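PDB 5B7H: LysR family transcriptional regulator from Vibrio vulnificus, which probably acts as a DNA-binding transcription factor of the LysR family, an OxyR-type regulator whose probably peroxide-responsive regulatory domain is the part present here. Local coordinates for residues I77-R83 / I194-P200; C22-P28 / E51-L57. The protein carries 1 engineered substitution. All coordinates share one frame; numbering follows the deposited sequence.

Interaction 1: residues I77-R83 / I194-P200. With SO4 (sulfate ion), chain D.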
loop_
_atom_site.group_PDB
_atom_site.type_symbol
_atom_site.label_atom_id
_atom_site.label_comp_id
_atom_site.label_asym_id
_atom_site.label_seq_id
_atom_site.Cartn_x
_atom_site.Cartn_y
_atom_site.Cartn_z
ATOM N N ILE A 77 -8.393 -8.589 -21.284
ATOM C CA ILE A 77 -7.001 -8.785 -21.716
ATOM C C ILE A 77 -6.934 -9.328 -23.144
ATOM O O ILE A 77 -6.068 -10.155 -23.469
ATOM C CB ILE A 77 -6.195 -9.681 -20.746
ATOM C CG1 ILE A 77 -6.903 -11.004 -20.546
ATOM C CG2 ILE A 77 -5.941 -8.971 -19.408
ATOM C CD1 ILE A 77 -6.071 -11.976 -19.654
ATOM N N ASP A 78 -7.829 -8.863 -24.019
ATOM C CA ASP A 78 -7.792 -9.309 -25.403
ATOM C C ASP A 78 -6.385 -9.168 -25.970
ATOM O O ASP A 78 -5.734 -8.127 -25.818
ATOM C CB ASP A 78 -8.785 -8.474 -26.242
ATOM C CG ASP A 78 -8.879 -8.939 -27.721
ATOM O OD1 ASP A 78 -9.906 -9.536 -28.102
ATOM O OD2 ASP A 78 -7.946 -8.671 -28.525
ATOM N N GLY A 79 -5.965 -10.189 -26.692
ATOM C CA GLY A 79 -4.714 -10.164 -27.418
ATOM C C GLY A 79 -3.510 -10.576 -26.584
ATOM O O GLY A 79 -2.429 -10.783 -27.156
ATOM N N MET A 80 -3.638 -10.658 -25.264
ATOM C CA MET A 80 -2.531 -11.123 -24.429
ATOM C C MET A 80 -2.648 -12.616 -24.154
ATOM O O MET A 80 -3.671 -13.269 -24.417
ATOM C CB MET A 80 -2.497 -10.388 -23.084
ATOM C CG MET A 80 -2.478 -8.854 -23.164
ATOM S SD MET A 80 -0.874 -8.274 -23.948
ATOM C CE MET A 80 -1.494 -7.889 -25.560
ATOM N N GLU A 81 -1.576 -13.188 -23.662
ATOM C CA GLU A 81 -1.610 -14.575 -23.258
ATOM C C GLU A 81 -1.687 -14.570 -21.736
ATOM O O GLU A 81 -1.119 -13.704 -21.080
ATOM C CB GLU A 81 -0.320 -15.155 -23.789
ATOM C CG GLU A 81 0.016 -16.478 -23.490
ATOM C CD GLU A 81 0.430 -17.094 -24.790
ATOM O OE1 GLU A 81 0.724 -16.337 -25.743
ATOM O OE2 GLU A 81 0.420 -18.317 -24.874
ATOM N N SER A 82 -2.446 -15.486 -21.167
ATOM C CA SER A 82 -2.591 -15.556 -19.715
ATOM C C SER A 82 -2.615 -16.975 -19.218
ATOM O O SER A 82 -2.933 -17.913 -19.931
ATOM C CB SER A 82 -3.770 -14.753 -19.189
ATOM O OG SER A 82 -4.958 -15.408 -19.499
ATOM N N ARG A 83 -2.283 -17.108 -17.941
ATOM C CA ARG A 83 -2.291 -18.385 -17.262
ATOM C C ARG A 83 -2.783 -18.134 -15.845
ATOM O O ARG A 83 -2.129 -17.394 -15.106
ATOM C CB ARG A 83 -0.864 -18.952 -17.209
ATOM C CG ARG A 83 -0.791 -20.291 -16.561
ATOM C CD ARG A 83 0.521 -21.004 -16.956
ATOM N NE ARG A 83 0.701 -22.117 -16.078
ATOM C CZ ARG A 83 1.739 -22.911 -16.109
ATOM N NH1 ARG A 83 2.730 -22.668 -16.972
ATOM N NH2 ARG A 83 1.800 -23.893 -15.218
ATOM N N ILE A 194 -6.061 -15.596 -9.705
ATOM C CA ILE A 194 -4.834 -14.849 -9.870
ATOM C C ILE A 194 -4.154 -15.422 -11.106
ATOM O O ILE A 194 -4.073 -16.652 -11.272
ATOM C CB ILE A 194 -3.932 -15.069 -8.634
ATOM C CG1 ILE A 194 -4.686 -14.720 -7.335
ATOM C CG2 ILE A 194 -2.600 -14.256 -8.798
ATOM C CD1 ILE A 194 -5.143 -13.330 -7.262
ATOM N N GLY A 195 -3.620 -14.544 -11.952
ATOM C CA GLY A 195 -2.956 -15.070 -13.125
ATOM C C GLY A 195 -1.781 -14.232 -13.567
ATOM O O GLY A 195 -1.597 -13.107 -13.123
ATOM N N LEU A 196 -0.986 -14.826 -14.452
ATOM C CA LEU A 196 0.118 -14.144 -15.115
ATOM C C LEU A 196 -0.338 -13.794 -16.529
ATOM O O LEU A 196 -1.045 -14.573 -17.179
ATOM C CB LEU A 196 1.396 -14.987 -15.209
ATOM C CG LEU A 196 2.295 -14.850 -13.956
ATOM C CD1 LEU A 196 1.589 -15.417 -12.664
ATOM C CD2 LEU A 196 3.676 -15.536 -14.238
ATOM N N VAL A 197 0.101 -12.648 -17.022
ATOM C CA VAL A 197 -0.313 -12.138 -18.337
ATOM C C VAL A 197 0.911 -11.597 -19.057
ATOM O O VAL A 197 1.685 -10.828 -18.473
ATOM C CB VAL A 197 -1.348 -11.010 -18.186
ATOM C CG1 VAL A 197 -1.838 -10.499 -19.570
ATOM C CG2 VAL A 197 -2.577 -11.542 -17.405
ATOM N N TRP A 198 1.051 -11.908 -20.354
ATOM C CA TRP A 198 2.237 -11.485 -21.110
ATOM C C TRP A 198 1.889 -11.365 -22.590
ATOM O O TRP A 198 0.794 -11.722 -23.013
ATOM C CB TRP A 198 3.439 -12.411 -20.935
ATOM C CG TRP A 198 3.249 -13.832 -21.398
ATOM C CD1 TRP A 198 3.575 -14.343 -22.633
ATOM C CD2 TRP A 198 2.780 -14.939 -20.604
ATOM N NE1 TRP A 198 3.337 -15.733 -22.659
ATOM C CE2 TRP A 198 2.839 -16.098 -21.421
ATOM C CE3 TRP A 198 2.292 -15.054 -19.296
ATOM C CZ2 TRP A 198 2.430 -17.375 -20.957
ATOM C CZ3 TRP A 198 1.893 -16.344 -18.833
ATOM C CH2 TRP A 198 1.983 -17.478 -19.676
ATOM N N ARG A 199 2.848 -10.891 -23.389
ATOM C CA ARG A 199 2.585 -10.692 -24.831
ATOM C C ARG A 199 2.821 -11.983 -25.587
ATOM O O ARG A 199 3.846 -12.644 -25.378
ATOM C CB ARG A 199 3.525 -9.662 -25.405
ATOM C CG ARG A 199 3.307 -8.261 -24.802
ATOM C CD ARG A 199 4.176 -7.215 -25.510
ATOM N NE ARG A 199 5.599 -7.480 -25.384
ATOM C CZ ARG A 199 6.296 -7.212 -24.269
ATOM N NH1 ARG A 199 5.700 -6.653 -23.202
ATOM N NH2 ARG A 199 7.586 -7.535 -24.226
ATOM N N PRO A 200 1.920 -12.362 -26.497
ATOM C CA PRO A 200 2.159 -13.586 -27.297
ATOM C C PRO A 200 3.446 -13.551 -28.086
ATOM O O PRO A 200 4.006 -14.621 -28.381
ATOM C CB PRO A 200 0.983 -13.597 -28.287
ATOM C CG PRO A 200 -0.080 -12.726 -27.697
ATOM C CD PRO A 200 0.614 -11.712 -26.764
HETATM S S SO4 D . 10.459 -9.397 -25.905
HETATM O O1 SO4 D . 10.659 -10.810 -26.240
HETATM O O2 SO4 D . 9.141 -8.945 -26.388
HETATM O O3 SO4 D . 11.548 -8.594 -26.450
HETATM O O4 SO4 D . 10.573 -9.279 -24.456
#

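Interaction 2: residues C22-P28 / E51-L57. With SO4 (sulfate ion), chain C.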
loop_
_atom_site.group_PDB
_atom_site.type_symbol
_atom_site.label_atom_id
_atom_site.label_comp_id
_atom_site.label_asym_id
_atom_site.label_seq_id
_atom_site.Cartn_x
_atom_site.Cartn_y
_atom_site.Cartn_z
ATOM N N CYS A 22 2.269 -5.514 -11.092
ATOM C CA CYS A 22 1.296 -6.162 -10.233
ATOM C C CYS A 22 0.355 -5.128 -9.629
ATOM O O CYS A 22 0.755 -3.982 -9.406
ATOM C CB CYS A 22 2.069 -6.896 -9.130
ATOM S SG CYS A 22 1.053 -7.995 -8.068
ATOM N N ILE A 23 -0.900 -5.518 -9.406
ATOM C CA ILE A 23 -1.934 -4.603 -8.890
ATOM C C ILE A 23 -1.819 -4.338 -7.394
ATOM O O ILE A 23 -1.265 -5.155 -6.629
ATOM C CB ILE A 23 -3.355 -5.099 -9.227
ATOM C CG1 ILE A 23 -3.594 -6.470 -8.631
ATOM C CG2 ILE A 23 -3.528 -5.108 -10.778
ATOM C CD1 ILE A 23 -5.081 -6.895 -8.783
ATOM N N PRO A 24 -2.362 -3.207 -6.927
ATOM C CA PRO A 24 -2.170 -2.838 -5.518
ATOM C C PRO A 24 -2.743 -3.817 -4.499
ATOM O O PRO A 24 -2.237 -3.822 -3.379
ATOM C CB PRO A 24 -2.868 -1.474 -5.412
ATOM C CG PRO A 24 -2.787 -0.933 -6.788
ATOM C CD PRO A 24 -2.996 -2.125 -7.696
ATOM N N THR A 25 -3.797 -4.594 -4.804
ATOM C CA THR A 25 -4.333 -5.537 -3.800
ATOM C C THR A 25 -3.677 -6.907 -3.876
ATOM O O THR A 25 -4.148 -7.850 -3.210
ATOM C CB THR A 25 -5.861 -5.666 -3.907
ATOM O OG1 THR A 25 -6.248 -6.192 -5.187
ATOM C CG2 THR A 25 -6.523 -4.300 -3.671
ATOM N N ILE A 26 -2.627 -7.070 -4.692
ATOM C CA ILE A 26 -1.807 -8.274 -4.688
ATOM C C ILE A 26 -0.375 -7.949 -4.290
ATOM O O ILE A 26 0.216 -8.649 -3.460
ATOM C CB ILE A 26 -1.830 -8.987 -6.067
ATOM C CG1 ILE A 26 -3.250 -9.443 -6.435
ATOM C CG2 ILE A 26 -0.848 -10.169 -6.045
ATOM C CD1 ILE A 26 -3.300 -10.047 -7.852
ATOM N N ALA A 27 0.180 -6.865 -4.845
ATOM C CA ALA A 27 1.622 -6.595 -4.744
ATOM C C ALA A 27 2.180 -6.609 -3.323
ATOM O O ALA A 27 3.230 -7.248 -3.118
ATOM C CB ALA A 27 1.963 -5.277 -5.447
ATOM N N PRO A 28 1.553 -5.966 -2.330
ATOM C CA PRO A 28 2.163 -5.921 -0.987
ATOM C C PRO A 28 2.220 -7.285 -0.334
ATOM O O PRO A 28 2.911 -7.413 0.673
ATOM C CB PRO A 28 1.228 -5.009 -0.188
ATOM C CG PRO A 28 0.416 -4.276 -1.201
ATOM C CD PRO A 28 0.279 -5.224 -2.381
ATOM N N GLU A 51 4.060 -1.302 -9.505
ATOM C CA GLU A 51 2.724 -1.433 -8.957
ATOM C C GLU A 51 1.844 -0.378 -9.614
ATOM O O GLU A 51 2.185 0.818 -9.630
ATOM C CB GLU A 51 2.759 -1.264 -7.428
ATOM C CG GLU A 51 1.371 -1.383 -6.825
ATOM C CD GLU A 51 1.371 -1.319 -5.290
ATOM O OE1 GLU A 51 0.453 -0.637 -4.759
ATOM O OE2 GLU A 51 2.259 -1.893 -4.645
ATOM N N ASP A 52 0.699 -0.811 -10.149
ATOM C CA ASP A 52 -0.165 0.146 -10.852
ATOM C C ASP A 52 -1.522 -0.533 -11.019
ATOM O O ASP A 52 -1.660 -1.732 -10.757
ATOM C CB ASP A 52 0.409 0.611 -12.213
ATOM C CG ASP A 52 0.007 2.059 -12.605
ATOM O OD1 ASP A 52 0.756 2.658 -13.433
ATOM O OD2 ASP A 52 -1.055 2.596 -12.118
ATOM N N THR A 53 -2.504 0.277 -11.471
ATOM C CA THR A 53 -3.870 -0.176 -11.767
ATOM C C THR A 53 -3.843 -1.154 -12.943
ATOM O O THR A 53 -2.967 -1.065 -13.799
ATOM C CB THR A 53 -4.730 1.050 -12.253
ATOM O OG1 THR A 53 -4.412 1.495 -13.629
ATOM C CG2 THR A 53 -4.599 2.126 -11.452
ATOM N N THR A 54 -4.878 -2.010 -13.026
ATOM C CA THR A 54 -4.962 -2.985 -14.133
ATOM C C THR A 54 -4.829 -2.325 -15.508
ATOM O O THR A 54 -4.024 -2.759 -16.340
ATOM C CB THR A 54 -6.271 -3.778 -14.042
ATOM O OG1 THR A 54 -6.278 -4.542 -12.847
ATOM C CG2 THR A 54 -6.433 -4.749 -15.224
ATOM N N THR A 55 -5.604 -1.272 -15.768
ATOM C CA THR A 55 -5.546 -0.684 -17.089
ATOM C C THR A 55 -4.166 -0.118 -17.388
ATOM O O THR A 55 -3.670 -0.237 -18.518
ATOM C CB THR A 55 -6.643 0.379 -17.224
ATOM O OG1 THR A 55 -7.923 -0.246 -16.998
ATOM C CG2 THR A 55 -6.622 1.045 -18.610
ATOM N N ASN A 56 -3.543 0.554 -16.407
ATOM C CA ASN A 56 -2.216 1.118 -16.630
ATOM C C ASN A 56 -1.176 0.022 -16.854
ATOM O O ASN A 56 -0.242 0.169 -17.670
ATOM C CB ASN A 56 -1.822 2.015 -15.446
ATOM C CG ASN A 56 -2.587 3.345 -15.447
ATOM O OD1 ASN A 56 -3.121 3.757 -16.475
ATOM N ND2 ASN A 56 -2.662 4.003 -14.279
ATOM N N LEU A 57 -1.311 -1.088 -16.118
ATOM C CA LEU A 57 -0.352 -2.174 -16.310
ATOM C C LEU A 57 -0.496 -2.780 -17.695
ATOM O O LEU A 57 0.512 -3.132 -18.325
ATOM C CB LEU A 57 -0.556 -3.275 -15.265
ATOM C CG LEU A 57 -0.195 -2.909 -13.816
ATOM C CD1 LEU A 57 -0.578 -4.064 -12.878
ATOM C CD2 LEU A 57 1.300 -2.587 -13.740
HETATM S S SO4 C . -6.815 -3.327 -7.290
HETATM O O1 SO4 C . -7.037 -3.542 -8.783
HETATM O O2 SO4 C . -8.121 -3.603 -6.639
HETATM O O3 SO4 C . -5.741 -4.212 -6.881
HETATM O O4 SO4 C . -6.418 -1.950 -7.081
HETATM O O HOH W 1 -0.830 -1.450 -2.379
#

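Interaction 1: residues I77-R83 / I194-P200
With chi1 of W198 at 62°, CG of the tryptophan sits between its own N and carbonyl carbon and the indole swings across the strand pair; E81, whose CG is trans to N (chi1 175°), extends over one face of it. E81 CG lies 3.5 Å from W198 NE1, offset toward the rim of the ring, and a bend at chi2 brings the carboxylate nearly parallel to the indole, the planes 9° apart. The glutamate thus offers its methylene groups to the aromatic surface while OE1 passes beside P200. R83 CB comes up obliquely, 4.0 Å from W198 CH2.

On the other face of the strands, V197 points its branches two ways. V197 CG1 meets M80 CB at 3.6 Å, the side chains crossing at about a right angle; V197 CG2 meets I77 CD1 tip to tip at 4.2 Å. Backbone pairing is regular and antiparallel: E81 with W198, and R83 with L196, are hydrogen-bonded pairs with four N to O bonds, while S82 and V197 form the non-hydrogen-bonded pair between them. A type II turn, I77 to M80, leads into the end of this ladder, with G79 at the position whose backbone angles suit glycine.

R199 NH2 donates to O2 of a sulfate, probably from the crystallisation liquor, at 3.0 Å, and its NH1 is held by the carbonyls of L61 and L66. Helix 205-217 lies on the side of the sheet that carries W198, L196 and R83, where R83 salt-bridges E213 and F208 meets the indole; helix 54-62 packs on V197 and M80, and strand 68-73 pairs with 180-198 on its far side.

Interaction 2: residues C22-P28 / E51-L57
E51 reaches, fully extended with chi1 at 179°, past P24 to A27, crossing the proline at a slant. Its carboxylate oxygens meet carbon atoms on both: OE1 lies 3.5 Å from P24 CB, and OE2 lies 3.5 Å from A27 CB. A small methyl suits A27, since it leaves room for the acid group, and the rigid proline offers a fixed apolar wall. The polar needs of the carboxylate are met otherwise: one water donates to both OE1 and P24 O, and OE2 is hydrogen-bonded to S148 OG of the second subunit.

I23 turns the other way. Its CG2 lies alongside T54, the two side chains pointing alike with T54 OG1 at 3.5 Å, and it crosses L57 at about a right angle, 3.8 Å from L57 CD1. A branched isoleucine can thus line the helix start with one arm while CD1, on the other, faces the sulfate. Between these groups the last parallel pair, C22 and E51, gives a long hydrogen bond from D52 N to C22 O (3.3 Å).

Beyond it, D52 OD2 accepts from T53 N and N56 ND2, both from the same face of the carboxylate, while T53 OG1 takes the N56 N-H as N-cap of helix 54-62.

T25 grips sulfate O3 through both N and OG1, the latter at 2.7 Å, and T25 OG1 has a further partner in R192 NH1. The sulfate is also hydrogen-bonded to H123 ND1 and the backbone N atoms of S124 and L125; S124 is the engineered serine in place of a cysteine. The anion is probably from the crystallisation liquor, but the donors beside the engineered serine hold an oxygen-rich anion here, which would be consistent with a polar pocket in an OxyR-type regulator.

How the interactions relate
Both interactions belong to the LysR substrate-binding domain and to one mixed sheet, their centres about 15 Å apart. Interaction 2 comes first along the chain, where parallel strands 16-22 and 45-51 end and helices 27-41 and 54-62 begin; interaction 1 joins antiparallel strands 81-95 and 180-198, with strand 68-73 lying between the two pairs. Helix 54-62 links them: it starts in interaction 2, and its later residues L58 and L61 pack on interaction 1. They also touch directly, I194 CD1 lying 3.8 Å from I26 CD1. The region of interaction 2, which borders the second subunit, is thus tied to the more outlying interaction 1.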